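Local coordinates for protein PA1221 (Pseudomonas aeruginosa, PDB 4DG8) that combines an AMP-binding enzyme region of the ANL superfamily with a phosphopantetheine attachment region, and holds adenosine monophosphate in its pocket, at residues I107-P112 against I128-T133; G174-P179 against A378-A383; V209-P212 against D216-T219; T260-N265 against G456-L461; V422-Y427 against P480-P485. One frame throughout, in Å; residues are numbered along the deposited sequence.

Contact 5 lies at the ligand: K423 bonds adenosine monophosphate, and the hairpin carrying it stacks on W482. Contact 4 adjoins it, with centres about 11 Å apart and a probable hydrogen bond from N425 ND2 to K458 O of 2.8 Å; K458's side chain is about 9 Å from the nucleotide. Contact 1 reaches contact 5 through Q111 and P112, with T481 N 2.8 Å from Q111 OE1 and P112 packed on R484. Contacts 2 and 3 touch none of the others; the side chains of T175 and A217 are about 10 and 7 Å from the nucleotide, and the centres of these two contacts are about 24 Å apart.

Contact 1 (I107-P112 against I128-T133); sequences IDLKQP and ILDCST
I107 and I128 form the close-packed part of this contact. Their side chains cross at about a right angle, and the CD1 methyl of I128 reaches CG2 of I107 at 3.9 Å while also lying near its CG1. An extended second torsion (chi2 169°) carries that methyl outward from the strand. Branched I107 suits this buried place, offering both CG1 and CG2 to a single methyl.

Toward L109 the packing is looser and partly open to solvent. CD1 of L109 passes OD2 of D130 at 4.1 Å, a methyl beside a carboxylate rather than a bond. The other oxygen, OD1, accepts from S132 N at 2.9 Å in an Asx turn, which helps fix the buried carboxylate. The S132 hydroxyl also meets OD1, on the syn side, but pairs with T134 O as well. D108 OD1 takes K110 N in a second Asx turn, within the type I turn D108-Q111 in which K110 is exposed.

The segments belong to a beta-alpha-beta crossover: strand 103-106 leads through helix 113-123 to strand 125-130. Strand 79-83 runs between the two strands, its Y83 touching L109 and D130, and C120 of the helix covers both isoleucines.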
# COMPACT_ATOMS: atom_id res chain seq x y z
N ILE A 107 -9.77 5.84 6.80
CA ILE A 107 -10.79 5.22 7.64
C ILE A 107 -11.96 4.82 6.75
O ILE A 107 -12.56 5.67 6.09
CB ILE A 107 -11.28 6.16 8.76
CG1 ILE A 107 -10.15 6.49 9.74
CG2 ILE A 107 -12.46 5.53 9.51
CD1 ILE A 107 -9.70 5.30 10.57
N ASP A 108 -12.28 3.53 6.72
CA ASP A 108 -13.41 3.08 5.93
C ASP A 108 -14.63 3.01 6.84
O ASP A 108 -14.78 2.08 7.63
CB ASP A 108 -13.09 1.71 5.33
CG ASP A 108 -14.19 1.18 4.45
OD1 ASP A 108 -15.31 1.73 4.49
OD2 ASP A 108 -13.95 0.19 3.73
N LEU A 109 -15.54 3.97 6.67
CA LEU A 109 -16.70 4.12 7.54
C LEU A 109 -17.73 2.99 7.35
O LEU A 109 -18.67 2.86 8.12
CB LEU A 109 -17.33 5.52 7.39
CG LEU A 109 -16.51 6.65 8.06
CD1 LEU A 109 -17.07 8.02 7.78
CD2 LEU A 109 -16.41 6.44 9.56
N LYS A 110 -17.51 2.16 6.33
CA LYS A 110 -18.37 1.00 6.12
C LYS A 110 -17.87 -0.24 6.88
O LYS A 110 -18.51 -1.27 6.86
CB LYS A 110 -18.53 0.69 4.64
CG LYS A 110 -19.24 1.77 3.84
N GLN A 111 -16.72 -0.12 7.55
CA GLN A 111 -16.27 -1.17 8.47
C GLN A 111 -17.04 -1.03 9.78
O GLN A 111 -17.64 0.02 10.01
CB GLN A 111 -14.76 -1.04 8.73
CG GLN A 111 -13.89 -1.28 7.51
CD GLN A 111 -14.16 -2.63 6.86
OE1 GLN A 111 -14.44 -3.61 7.54
NE2 GLN A 111 -14.06 -2.68 5.54
N PRO A 112 -17.03 -2.07 10.62
CA PRO A 112 -17.72 -1.99 11.92
C PRO A 112 -17.17 -0.85 12.77
O PRO A 112 -15.95 -0.70 12.91
CB PRO A 112 -17.39 -3.32 12.58
CG PRO A 112 -17.19 -4.27 11.43
CD PRO A 112 -16.51 -3.43 10.37
N ILE A 128 -12.06 12.91 11.67
CA ILE A 128 -12.11 12.23 10.38
C ILE A 128 -12.79 13.13 9.36
O ILE A 128 -13.93 13.58 9.57
CB ILE A 128 -12.86 10.88 10.46
CG1 ILE A 128 -12.14 9.91 11.40
CG2 ILE A 128 -13.03 10.27 9.05
CD1 ILE A 128 -12.97 8.67 11.74
N LEU A 129 -12.11 13.38 8.24
CA LEU A 129 -12.67 14.24 7.21
C LEU A 129 -13.50 13.38 6.27
O LEU A 129 -12.96 12.57 5.54
CB LEU A 129 -11.53 14.89 6.42
CG LEU A 129 -10.68 15.85 7.24
CD1 LEU A 129 -9.57 16.44 6.38
CD2 LEU A 129 -11.57 16.96 7.81
N ASP A 130 -14.81 13.58 6.28
CA ASP A 130 -15.70 12.72 5.51
C ASP A 130 -15.88 13.33 4.14
O ASP A 130 -16.45 14.40 4.01
CB ASP A 130 -17.07 12.62 6.21
CG ASP A 130 -18.01 11.64 5.52
OD1 ASP A 130 -17.76 11.27 4.36
OD2 ASP A 130 -19.01 11.23 6.14
N CYS A 131 -15.37 12.66 3.11
CA CYS A 131 -15.47 13.17 1.74
C CYS A 131 -16.59 12.54 0.93
O CYS A 131 -16.74 12.88 -0.24
CB CYS A 131 -14.15 13.00 0.97
SG CYS A 131 -12.79 13.92 1.67
N SER A 132 -17.35 11.62 1.52
CA SER A 132 -18.40 10.94 0.75
C SER A 132 -19.43 11.95 0.28
O SER A 132 -19.64 13.00 0.90
CB SER A 132 -19.06 9.84 1.57
OG SER A 132 -19.63 10.36 2.77
N THR A 133 -20.06 11.67 -0.84
CA THR A 133 -21.14 12.53 -1.28
C THR A 133 -22.43 12.14 -0.56
O THR A 133 -23.20 12.99 -0.12
CB THR A 133 -21.34 12.44 -2.79
OG1 THR A 133 -21.67 11.10 -3.15
CG2 THR A 133 -20.05 12.85 -3.51

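Contact 2 (G174-P179 against A378-A383); sequences GTTGRP and AARTRA
R380 meets T175 and T176 through their methyl groups. CG2 of T175 lies 3.2 Å from NH1 of R380, and CG2 of T176 lies 3.6 Å from NH2, so the two terminal nitrogens of one guanidinium group each have a methyl beside them. Both methyls approach the flat group obliquely. The arginine spans the distance because its chain leaves the helix with CG anti to the backbone N (chi1 -174°) and then bends at chi3. A long side chain is needed here, for the CA atoms of T175 and R380 are 10.1 Å apart.

The charge of R380 is met by D377, just before the helix, which forms a salt bridge with NE.

Segment 174-179 belongs to the glycine- and threonine-rich loop signature of the AMP-binding family, usually called A3, between strands 166-172 and 180-185. Threonine suits position 176 because it can give a methyl to R380 and a hydroxyl to the backbone.

The side-chain hydrogen bonds of T176 stay within the loop. Its hydroxyl donates to the carbonyl of T175, in the carbonyl plane on a lone pair, with T176 OG1 and T175 O 2.6 Å apart. The same OG1 accepts from R178 N at 3.2 Å in an ST turn. The backbone N of T176 makes a separate, weak bond to D430, beyond the loop.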
# COMPACT_ATOMS: atom_id res chain seq x y z
N GLY A 174 -0.40 -7.92 9.27
CA GLY A 174 0.54 -8.96 8.88
C GLY A 174 1.24 -9.69 10.01
O GLY A 174 1.85 -10.75 9.78
N THR A 175 1.16 -9.14 11.22
CA THR A 175 1.80 -9.76 12.38
C THR A 175 0.96 -9.73 13.68
O THR A 175 0.54 -8.67 14.17
CB THR A 175 3.23 -9.20 12.62
OG1 THR A 175 3.99 -9.31 11.40
CG2 THR A 175 3.93 -9.97 13.73
N THR A 176 0.81 -10.92 14.25
CA THR A 176 -0.16 -11.27 15.28
C THR A 176 -1.59 -10.89 14.91
O THR A 176 -1.90 -10.62 13.73
CB THR A 176 0.16 -10.57 16.63
OG1 THR A 176 -0.27 -9.20 16.59
CG2 THR A 176 1.65 -10.63 16.95
N GLY A 177 -2.42 -10.70 15.94
CA GLY A 177 -3.85 -10.50 15.77
C GLY A 177 -4.27 -9.07 16.04
O GLY A 177 -5.44 -8.71 15.86
N ARG A 178 -3.32 -8.24 16.47
CA ARG A 178 -3.59 -6.82 16.69
C ARG A 178 -2.98 -5.94 15.61
O ARG A 178 -1.78 -6.03 15.31
CB ARG A 178 -3.13 -6.39 18.07
CG ARG A 178 -3.98 -6.98 19.17
CD ARG A 178 -3.44 -6.62 20.53
NE ARG A 178 -4.25 -7.23 21.59
CZ ARG A 178 -5.24 -6.60 22.22
NH1 ARG A 178 -5.53 -5.35 21.90
NH2 ARG A 178 -5.92 -7.23 23.16
N PRO A 179 -3.81 -5.10 15.00
CA PRO A 179 -3.36 -4.21 13.93
C PRO A 179 -2.22 -3.30 14.39
O PRO A 179 -2.30 -2.67 15.45
CB PRO A 179 -4.61 -3.39 13.58
CG PRO A 179 -5.51 -3.52 14.80
CD PRO A 179 -5.22 -4.88 15.36
N ALA A 378 5.69 0.01 20.83
CA ALA A 378 7.07 0.46 21.03
C ALA A 378 8.01 -0.74 21.04
O ALA A 378 9.08 -0.70 20.43
CB ALA A 378 7.19 1.25 22.35
N ALA A 379 7.61 -1.79 21.75
CA ALA A 379 8.42 -3.00 21.85
C ALA A 379 8.69 -3.57 20.48
O ALA A 379 9.82 -3.93 20.14
CB ALA A 379 7.72 -4.03 22.72
N ARG A 380 7.64 -3.63 19.67
CA ARG A 380 7.78 -4.13 18.32
C ARG A 380 8.64 -3.23 17.46
O ARG A 380 9.34 -3.70 16.57
CB ARG A 380 6.41 -4.32 17.68
CG ARG A 380 6.45 -4.97 16.31
CD ARG A 380 5.05 -5.36 15.86
NE ARG A 380 4.36 -6.07 16.93
CZ ARG A 380 4.35 -7.39 17.07
NH1 ARG A 380 4.99 -8.15 16.19
NH2 ARG A 380 3.69 -7.95 18.08
N THR A 381 8.60 -1.92 17.71
CA THR A 381 9.46 -1.02 16.95
C THR A 381 10.92 -1.33 17.28
O THR A 381 11.74 -1.54 16.38
CB THR A 381 9.16 0.48 17.23
OG1 THR A 381 7.84 0.80 16.78
CG2 THR A 381 10.18 1.38 16.50
N ARG A 382 11.22 -1.39 18.58
CA ARG A 382 12.56 -1.71 19.08
C ARG A 382 13.08 -3.04 18.57
O ARG A 382 14.28 -3.18 18.33
CB ARG A 382 12.59 -1.71 20.61
CG ARG A 382 12.66 -0.31 21.21
CD ARG A 382 12.31 -0.32 22.67
NE ARG A 382 13.13 -1.26 23.42
CZ ARG A 382 14.39 -1.02 23.78
NH1 ARG A 382 14.97 0.12 23.44
NH2 ARG A 382 15.06 -1.93 24.48
N ALA A 383 12.19 -4.02 18.43
CA ALA A 383 12.56 -5.34 17.93
C ALA A 383 12.74 -5.39 16.41
O ALA A 383 13.60 -6.10 15.90
CB ALA A 383 11.53 -6.37 18.38

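Contact 3 (V209-P212 against D216-T219); sequences VNSP and DAAT
The link between edge strand 206-209 and helix 217-226 folds back so that S211 and P212 lie against A217 and A218 in the first turn of the helix. S211 comes closest through its side chain: OG is 3.6 Å from CB of A217, and its CB lies 3.9 Å from the same methyl. A218 meets backbone instead, its CB sitting 3.7 Å from O of S211 and 3.8 Å from O of P212. Two alanines suit this place because a single methyl fits where loop and helix backbones come together, with the CA atoms of S211 and A218 only 5.3 Å apart.

The head of this helix probably corresponds in position to the A4 core motif of the family, and the A217 side chain is about 7 Å from the bound adenosine monophosphate; A217 also packs on W258 of strand 256-260.

Polar atoms at the contact find partners beyond it. With OG anti to the carbonyl carbon (chi1 -52°), S211 bonds E221 one turn further along the helix, and it also bonds an (R,R)-2,3-butanediol molecule, probably from the crystallisation liquor. Its carbonyl, which lies beside the A218 methyl, is bonded to the hydroxyl of Y86. The CB of D216 is directed away from the loop, and its OD1 accepts from T316 N, while its carbonyl accepts a weak bond from T219 N at 3.1 Å.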
# COMPACT_ATOMS: atom_id res chain seq x y z
N VAL A 209 -4.98 6.69 -10.49
CA VAL A 209 -5.20 6.61 -9.06
C VAL A 209 -6.37 5.68 -8.81
O VAL A 209 -7.52 6.00 -9.10
CB VAL A 209 -5.48 7.99 -8.44
CG1 VAL A 209 -5.91 7.84 -6.95
CG2 VAL A 209 -4.27 8.88 -8.58
N ASN A 210 -6.03 4.51 -8.28
CA ASN A 210 -6.92 3.37 -8.14
C ASN A 210 -6.87 2.70 -6.74
O ASN A 210 -7.90 2.37 -6.16
CB ASN A 210 -6.70 2.39 -9.31
CG ASN A 210 -7.55 1.15 -9.18
OD1 ASN A 210 -8.78 1.21 -9.22
ND2 ASN A 210 -6.89 0.00 -9.01
N SER A 211 -5.67 2.36 -6.30
CA SER A 211 -5.43 1.76 -4.98
C SER A 211 -5.99 2.60 -3.83
O SER A 211 -5.66 3.77 -3.72
CB SER A 211 -3.93 1.54 -4.76
OG SER A 211 -3.37 0.82 -5.84
N PRO A 212 -6.83 2.01 -2.97
CA PRO A 212 -7.37 2.80 -1.86
C PRO A 212 -6.26 3.24 -0.91
O PRO A 212 -5.19 2.62 -0.89
CB PRO A 212 -8.33 1.83 -1.16
CG PRO A 212 -8.75 0.89 -2.26
CD PRO A 212 -7.51 0.71 -3.10
N ASP A 216 -0.20 1.40 0.67
CA ASP A 216 0.82 2.38 0.32
C ASP A 216 1.19 2.37 -1.17
O ASP A 216 2.06 3.13 -1.59
CB ASP A 216 2.07 2.34 1.23
CG ASP A 216 2.90 1.08 1.04
OD1 ASP A 216 3.94 0.95 1.72
OD2 ASP A 216 2.51 0.22 0.22
N ALA A 217 0.52 1.54 -1.97
CA ALA A 217 0.60 1.69 -3.42
C ALA A 217 0.07 3.07 -3.80
O ALA A 217 0.54 3.73 -4.75
CB ALA A 217 -0.19 0.57 -4.15
N ALA A 218 -0.94 3.51 -3.05
CA ALA A 218 -1.52 4.83 -3.22
C ALA A 218 -0.47 5.92 -3.14
O ALA A 218 -0.54 6.91 -3.87
CB ALA A 218 -2.62 5.08 -2.18
N THR A 219 0.51 5.76 -2.25
CA THR A 219 1.56 6.76 -2.11
C THR A 219 2.24 7.02 -3.45
O THR A 219 2.54 8.17 -3.82
CB THR A 219 2.63 6.29 -1.12
OG1 THR A 219 1.99 5.95 0.12
CG2 THR A 219 3.65 7.39 -0.88

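Contact 4 (T260-N265 against G456-L461); sequences TASLFN and GVKQLL
S262 faces G456 and K458 across a polar seam. Its hydroxyl OG stands 3.5 Å from the carbonyl O of G456, a weak hydrogen bond at most, since the same proton could be engaged by a different acceptor. A water makes the other link: it lies 3.1 Å from S262 OG and accepts from K458 NZ at 2.9 Å. The last methylene of the lysine adds a loose touch, CE being 4.1 Å from OG of S262.

Each residue type has a reason to be here. Serine is small, and its OG, set between the backbone N and the carbonyl carbon (chi1 63°), is placed beside the G456 carbonyl. G456 brings bare backbone to the first turn of the helix, although it is poorly ordered. Lysine has the length to return to the helix after a bend at chi2 (114°).

The contact joins helix 261-270 of the large N-terminal part of the enzyme to the beta hairpin of strands 444-454 and 457-466 in the smaller C-terminal part, two regions known to change their relative placement in this family.

Further out, D286 forms a salt bridge with K458 NZ and probably sets where the ammonium lies. The backbone carbonyl of K458 accepts from N425, and E453 on the partner strand touches both S262 and K458. T260, at the N-cap position of the helix, turns its hydroxyl to G284 O instead of making a capping bond.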
# COMPACT_ATOMS: atom_id res chain seq x y z
N THR A 260 -1.55 -4.33 -9.00
CA THR A 260 -1.07 -5.44 -8.22
C THR A 260 -1.07 -6.72 -9.07
O THR A 260 -1.85 -6.86 -10.03
CB THR A 260 -1.86 -5.65 -6.92
OG1 THR A 260 -1.12 -6.53 -6.08
CG2 THR A 260 -3.23 -6.26 -7.20
N ALA A 261 -0.17 -7.64 -8.73
CA ALA A 261 0.07 -8.84 -9.53
C ALA A 261 -1.21 -9.56 -9.97
O ALA A 261 -1.37 -9.86 -11.15
CB ALA A 261 0.96 -9.80 -8.78
N SER A 262 -2.12 -9.85 -9.04
CA SER A 262 -3.29 -10.67 -9.42
C SER A 262 -4.22 -9.88 -10.34
O SER A 262 -4.80 -10.44 -11.26
CB SER A 262 -3.99 -11.26 -8.18
OG SER A 262 -4.50 -10.25 -7.34
N LEU A 263 -4.30 -8.55 -10.15
CA LEU A 263 -5.10 -7.71 -11.04
C LEU A 263 -4.47 -7.63 -12.44
O LEU A 263 -5.16 -7.75 -13.46
CB LEU A 263 -5.28 -6.29 -10.47
CG LEU A 263 -6.14 -5.32 -11.30
CD1 LEU A 263 -7.52 -5.93 -11.68
CD2 LEU A 263 -6.31 -3.95 -10.62
N PHE A 264 -3.16 -7.44 -12.46
CA PHE A 264 -2.38 -7.53 -13.69
C PHE A 264 -2.70 -8.84 -14.41
O PHE A 264 -3.09 -8.84 -15.57
CB PHE A 264 -0.89 -7.41 -13.35
CG PHE A 264 0.04 -7.63 -14.52
CD1 PHE A 264 0.38 -6.58 -15.37
CD2 PHE A 264 0.58 -8.88 -14.76
CE1 PHE A 264 1.25 -6.78 -16.43
CE2 PHE A 264 1.44 -9.09 -15.82
CZ PHE A 264 1.78 -8.04 -16.66
N ASN A 265 -2.57 -9.96 -13.72
CA ASN A 265 -2.78 -11.27 -14.33
C ASN A 265 -4.18 -11.40 -14.94
O ASN A 265 -4.34 -11.90 -16.06
CB ASN A 265 -2.57 -12.38 -13.29
CG ASN A 265 -1.14 -12.44 -12.82
OD1 ASN A 265 -0.26 -11.84 -13.44
ND2 ASN A 265 -0.89 -13.18 -11.74
N GLY A 456 -10.11 -12.07 -10.12
CA GLY A 456 -8.88 -11.46 -9.65
C GLY A 456 -8.78 -11.38 -8.14
O GLY A 456 -7.93 -10.67 -7.60
N VAL A 457 -9.64 -12.11 -7.44
CA VAL A 457 -9.72 -11.95 -6.00
C VAL A 457 -9.44 -13.22 -5.20
O VAL A 457 -9.99 -14.29 -5.48
CB VAL A 457 -11.07 -11.33 -5.57
CG1 VAL A 457 -11.39 -11.65 -4.12
CG2 VAL A 457 -11.05 -9.83 -5.80
N LYS A 458 -8.56 -13.08 -4.21
CA LYS A 458 -8.30 -14.16 -3.28
C LYS A 458 -9.45 -14.19 -2.29
O LYS A 458 -9.88 -13.16 -1.75
CB LYS A 458 -6.97 -13.97 -2.55
CG LYS A 458 -5.75 -13.79 -3.44
CD LYS A 458 -5.17 -12.39 -3.27
CE LYS A 458 -3.76 -12.28 -3.81
NZ LYS A 458 -3.14 -10.96 -3.44
N GLN A 459 -9.97 -15.39 -2.08
CA GLN A 459 -11.04 -15.62 -1.14
C GLN A 459 -10.47 -16.45 -0.02
O GLN A 459 -9.67 -17.37 -0.24
CB GLN A 459 -12.21 -16.34 -1.81
CG GLN A 459 -12.97 -15.47 -2.80
CD GLN A 459 -14.06 -16.22 -3.55
OE1 GLN A 459 -14.09 -17.45 -3.56
NE2 GLN A 459 -14.96 -15.47 -4.18
N LEU A 460 -10.88 -16.09 1.18
CA LEU A 460 -10.57 -16.83 2.38
C LEU A 460 -11.70 -17.83 2.56
O LEU A 460 -12.87 -17.51 2.34
CB LEU A 460 -10.50 -15.87 3.56
CG LEU A 460 -9.81 -16.33 4.84
CD1 LEU A 460 -8.36 -16.71 4.56
CD2 LEU A 460 -9.90 -15.22 5.87
N LEU A 461 -11.35 -19.05 2.93
CA LEU A 461 -12.33 -20.09 3.21
C LEU A 461 -12.04 -20.63 4.60
O LEU A 461 -10.88 -20.82 4.96
CB LEU A 461 -12.24 -21.22 2.18
CG LEU A 461 -12.57 -20.89 0.72
CD1 LEU A 461 -12.58 -22.17 -0.10
CD2 LEU A 461 -13.91 -20.18 0.62
O HOH W 1 -4.25 -8.58 -4.70

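Contact 5 (V422-Y427 against P480-P485); sequences VKLNGY and PTWQRP. With AMP (adenosine monophosphate), chain B.
W482 holds its CG between the backbone N and the carbonyl carbon (chi1 73°), while Y427 places CG anti to its carbonyl carbon; together these settings bring the two rings over one another. The phenol stacks on the five-membered ring of the indole, centroids 3.9 Å apart and planes 30° from parallel, with CD2 of Y427 only 3.3 Å from CD2 of W482. CB of Y427 lies over the six-membered ring as a CH-pi contact, 3.7 Å from its centroid. Q483 CG covers the opposite indole face, so the tryptophan is sandwiched between a neighbour in its own segment and the tyrosine. The tyrosine hydroxyl bonds S214, which helps to fix the far end of its ring.

L424 adds a looser apolar contact with the indole, CD2 to CE3 of W482 being 4.4 Å. The same CD2 lies 3.6 Å from the carbonyl O of W482, which also accepts from a water at 3.2 Å.

L424 to Y427 form a type I' turn, which explains the choice of residues at its corners. N425 has the positive phi that asparagine tolerates well, and at G426 (phi 93°) a CB would press on the preceding carbonyl O. K423, coiled by bends along its chain, hydrogen-bonds adenosine monophosphate through NZ, 3.0 Å from O4' and 3.2 Å from O5'; a further bond to G285 O helps place the ammonium. This is a tight two-stranded hairpin, 421-424 with 427-430, as found in the C-terminal part of ANL enzymes, here presenting its lysine to the nucleotide pocket.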
# COMPACT_ATOMS: atom_id res chain seq x y z
N VAL A 422 0.48 -14.21 4.72
CA VAL A 422 0.01 -14.30 3.35
C VAL A 422 -0.48 -12.94 2.87
O VAL A 422 -0.77 -12.07 3.68
CB VAL A 422 -1.17 -15.27 3.24
CG1 VAL A 422 -0.75 -16.66 3.70
CG2 VAL A 422 -2.33 -14.76 4.06
N LYS A 423 -0.57 -12.75 1.55
CA LYS A 423 -1.15 -11.52 1.01
C LYS A 423 -2.60 -11.76 0.58
O LYS A 423 -2.86 -12.56 -0.31
CB LYS A 423 -0.33 -11.00 -0.18
CG LYS A 423 1.11 -10.56 0.15
CD LYS A 423 1.13 -9.27 0.99
CE LYS A 423 0.68 -8.01 0.21
NZ LYS A 423 1.74 -7.41 -0.66
N LEU A 424 -3.54 -11.06 1.21
CA LEU A 424 -4.95 -11.22 0.86
C LEU A 424 -5.54 -9.90 0.34
O LEU A 424 -5.76 -8.96 1.10
CB LEU A 424 -5.71 -11.71 2.10
CG LEU A 424 -7.23 -11.90 2.05
CD1 LEU A 424 -7.60 -12.78 0.88
CD2 LEU A 424 -7.72 -12.51 3.36
N ASN A 425 -5.80 -9.86 -0.96
CA ASN A 425 -6.36 -8.66 -1.59
C ASN A 425 -5.68 -7.37 -1.14
O ASN A 425 -6.34 -6.42 -0.70
CB ASN A 425 -7.87 -8.60 -1.39
CG ASN A 425 -8.55 -9.82 -1.94
OD1 ASN A 425 -8.28 -10.24 -3.07
ND2 ASN A 425 -9.39 -10.45 -1.12
N GLY A 426 -4.36 -7.35 -1.24
CA GLY A 426 -3.58 -6.15 -0.94
C GLY A 426 -3.08 -6.05 0.48
O GLY A 426 -2.18 -5.26 0.76
N TYR A 427 -3.66 -6.84 1.39
CA TYR A 427 -3.27 -6.81 2.80
C TYR A 427 -2.39 -7.99 3.21
O TYR A 427 -2.64 -9.13 2.83
CB TYR A 427 -4.52 -6.84 3.69
CG TYR A 427 -5.45 -5.67 3.53
CD1 TYR A 427 -5.09 -4.40 3.97
CD2 TYR A 427 -6.72 -5.83 2.97
CE1 TYR A 427 -5.95 -3.33 3.84
CE2 TYR A 427 -7.60 -4.77 2.83
CZ TYR A 427 -7.20 -3.52 3.28
OH TYR A 427 -8.05 -2.44 3.15
N PRO A 480 -12.97 -6.92 10.28
CA PRO A 480 -13.14 -6.06 9.11
C PRO A 480 -13.56 -6.91 7.92
O PRO A 480 -13.25 -8.11 7.88
CB PRO A 480 -11.74 -5.47 8.91
CG PRO A 480 -10.81 -6.44 9.55
CD PRO A 480 -11.56 -7.03 10.71
N THR A 481 -14.28 -6.32 6.98
CA THR A 481 -14.82 -7.07 5.84
C THR A 481 -13.74 -7.93 5.18
O THR A 481 -13.97 -9.11 4.89
CB THR A 481 -15.45 -6.14 4.77
OG1 THR A 481 -14.50 -5.16 4.35
CG2 THR A 481 -16.70 -5.45 5.31
N TRP A 482 -12.56 -7.34 4.98
CA TRP A 482 -11.51 -8.01 4.20
C TRP A 482 -10.93 -9.25 4.89
O TRP A 482 -10.25 -10.05 4.25
CB TRP A 482 -10.41 -7.01 3.84
CG TRP A 482 -9.53 -6.63 4.99
CD1 TRP A 482 -9.71 -5.57 5.84
CD2 TRP A 482 -8.34 -7.29 5.42
NE1 TRP A 482 -8.69 -5.54 6.78
CE2 TRP A 482 -7.84 -6.58 6.54
CE3 TRP A 482 -7.63 -8.41 4.96
CZ2 TRP A 482 -6.67 -6.96 7.21
CZ3 TRP A 482 -6.47 -8.79 5.62
CH2 TRP A 482 -6.00 -8.07 6.73
N GLN A 483 -11.19 -9.42 6.19
CA GLN A 483 -10.76 -10.62 6.92
C GLN A 483 -11.83 -11.68 7.10
O GLN A 483 -11.56 -12.74 7.66
CB GLN A 483 -10.24 -10.25 8.30
CG GLN A 483 -8.98 -9.42 8.30
CD GLN A 483 -8.47 -9.15 9.71
OE1 GLN A 483 -9.05 -9.61 10.69
NE2 GLN A 483 -7.38 -8.40 9.81
N ARG A 484 -13.07 -11.40 6.68
CA ARG A 484 -14.15 -12.37 6.87
C ARG A 484 -14.10 -13.42 5.79
O ARG A 484 -14.10 -13.09 4.61
CB ARG A 484 -15.51 -11.68 6.83
CG ARG A 484 -15.76 -10.72 7.98
CD ARG A 484 -16.96 -9.85 7.67
NE ARG A 484 -17.11 -8.76 8.62
CZ ARG A 484 -18.02 -7.81 8.50
NH1 ARG A 484 -18.87 -7.82 7.47
NH2 ARG A 484 -18.10 -6.85 9.41
N PRO A 485 -14.05 -14.70 6.19
CA PRO A 485 -14.04 -15.77 5.18
C PRO A 485 -15.24 -15.64 4.25
O PRO A 485 -16.33 -15.27 4.70
CB PRO A 485 -14.16 -17.04 6.01
CG PRO A 485 -13.54 -16.67 7.32
CD PRO A 485 -13.90 -15.23 7.56
P AMP B . 2.78 -4.66 1.90
O1P AMP B . 1.30 -4.77 2.22
O2P AMP B . 3.21 -3.78 0.74
O3P AMP B . 3.46 -4.23 3.19
O5' AMP B . 3.38 -6.12 1.70
C5' AMP B . 4.78 -6.31 1.65
C4' AMP B . 5.13 -7.75 1.40
O4' AMP B . 4.51 -8.21 0.17
C3' AMP B . 6.61 -8.04 1.19
O3' AMP B . 7.33 -8.13 2.42
C2' AMP B . 6.59 -9.34 0.40
O2' AMP B . 6.33 -10.45 1.26
C1' AMP B . 5.36 -9.13 -0.49
N9 AMP B . 5.73 -8.56 -1.81
C8 AMP B . 5.58 -7.26 -2.16
N7 AMP B . 6.00 -7.03 -3.43
C5 AMP B . 6.44 -8.19 -3.93
C6 AMP B . 7.02 -8.65 -5.22
N6 AMP B . 7.21 -7.79 -6.24
N1 AMP B . 7.34 -9.96 -5.35
C2 AMP B . 7.14 -10.82 -4.33
N3 AMP B . 6.62 -10.47 -3.14
C4 AMP B . 6.25 -9.20 -2.87
O HOH W 2 -9.96 -9.54 1.15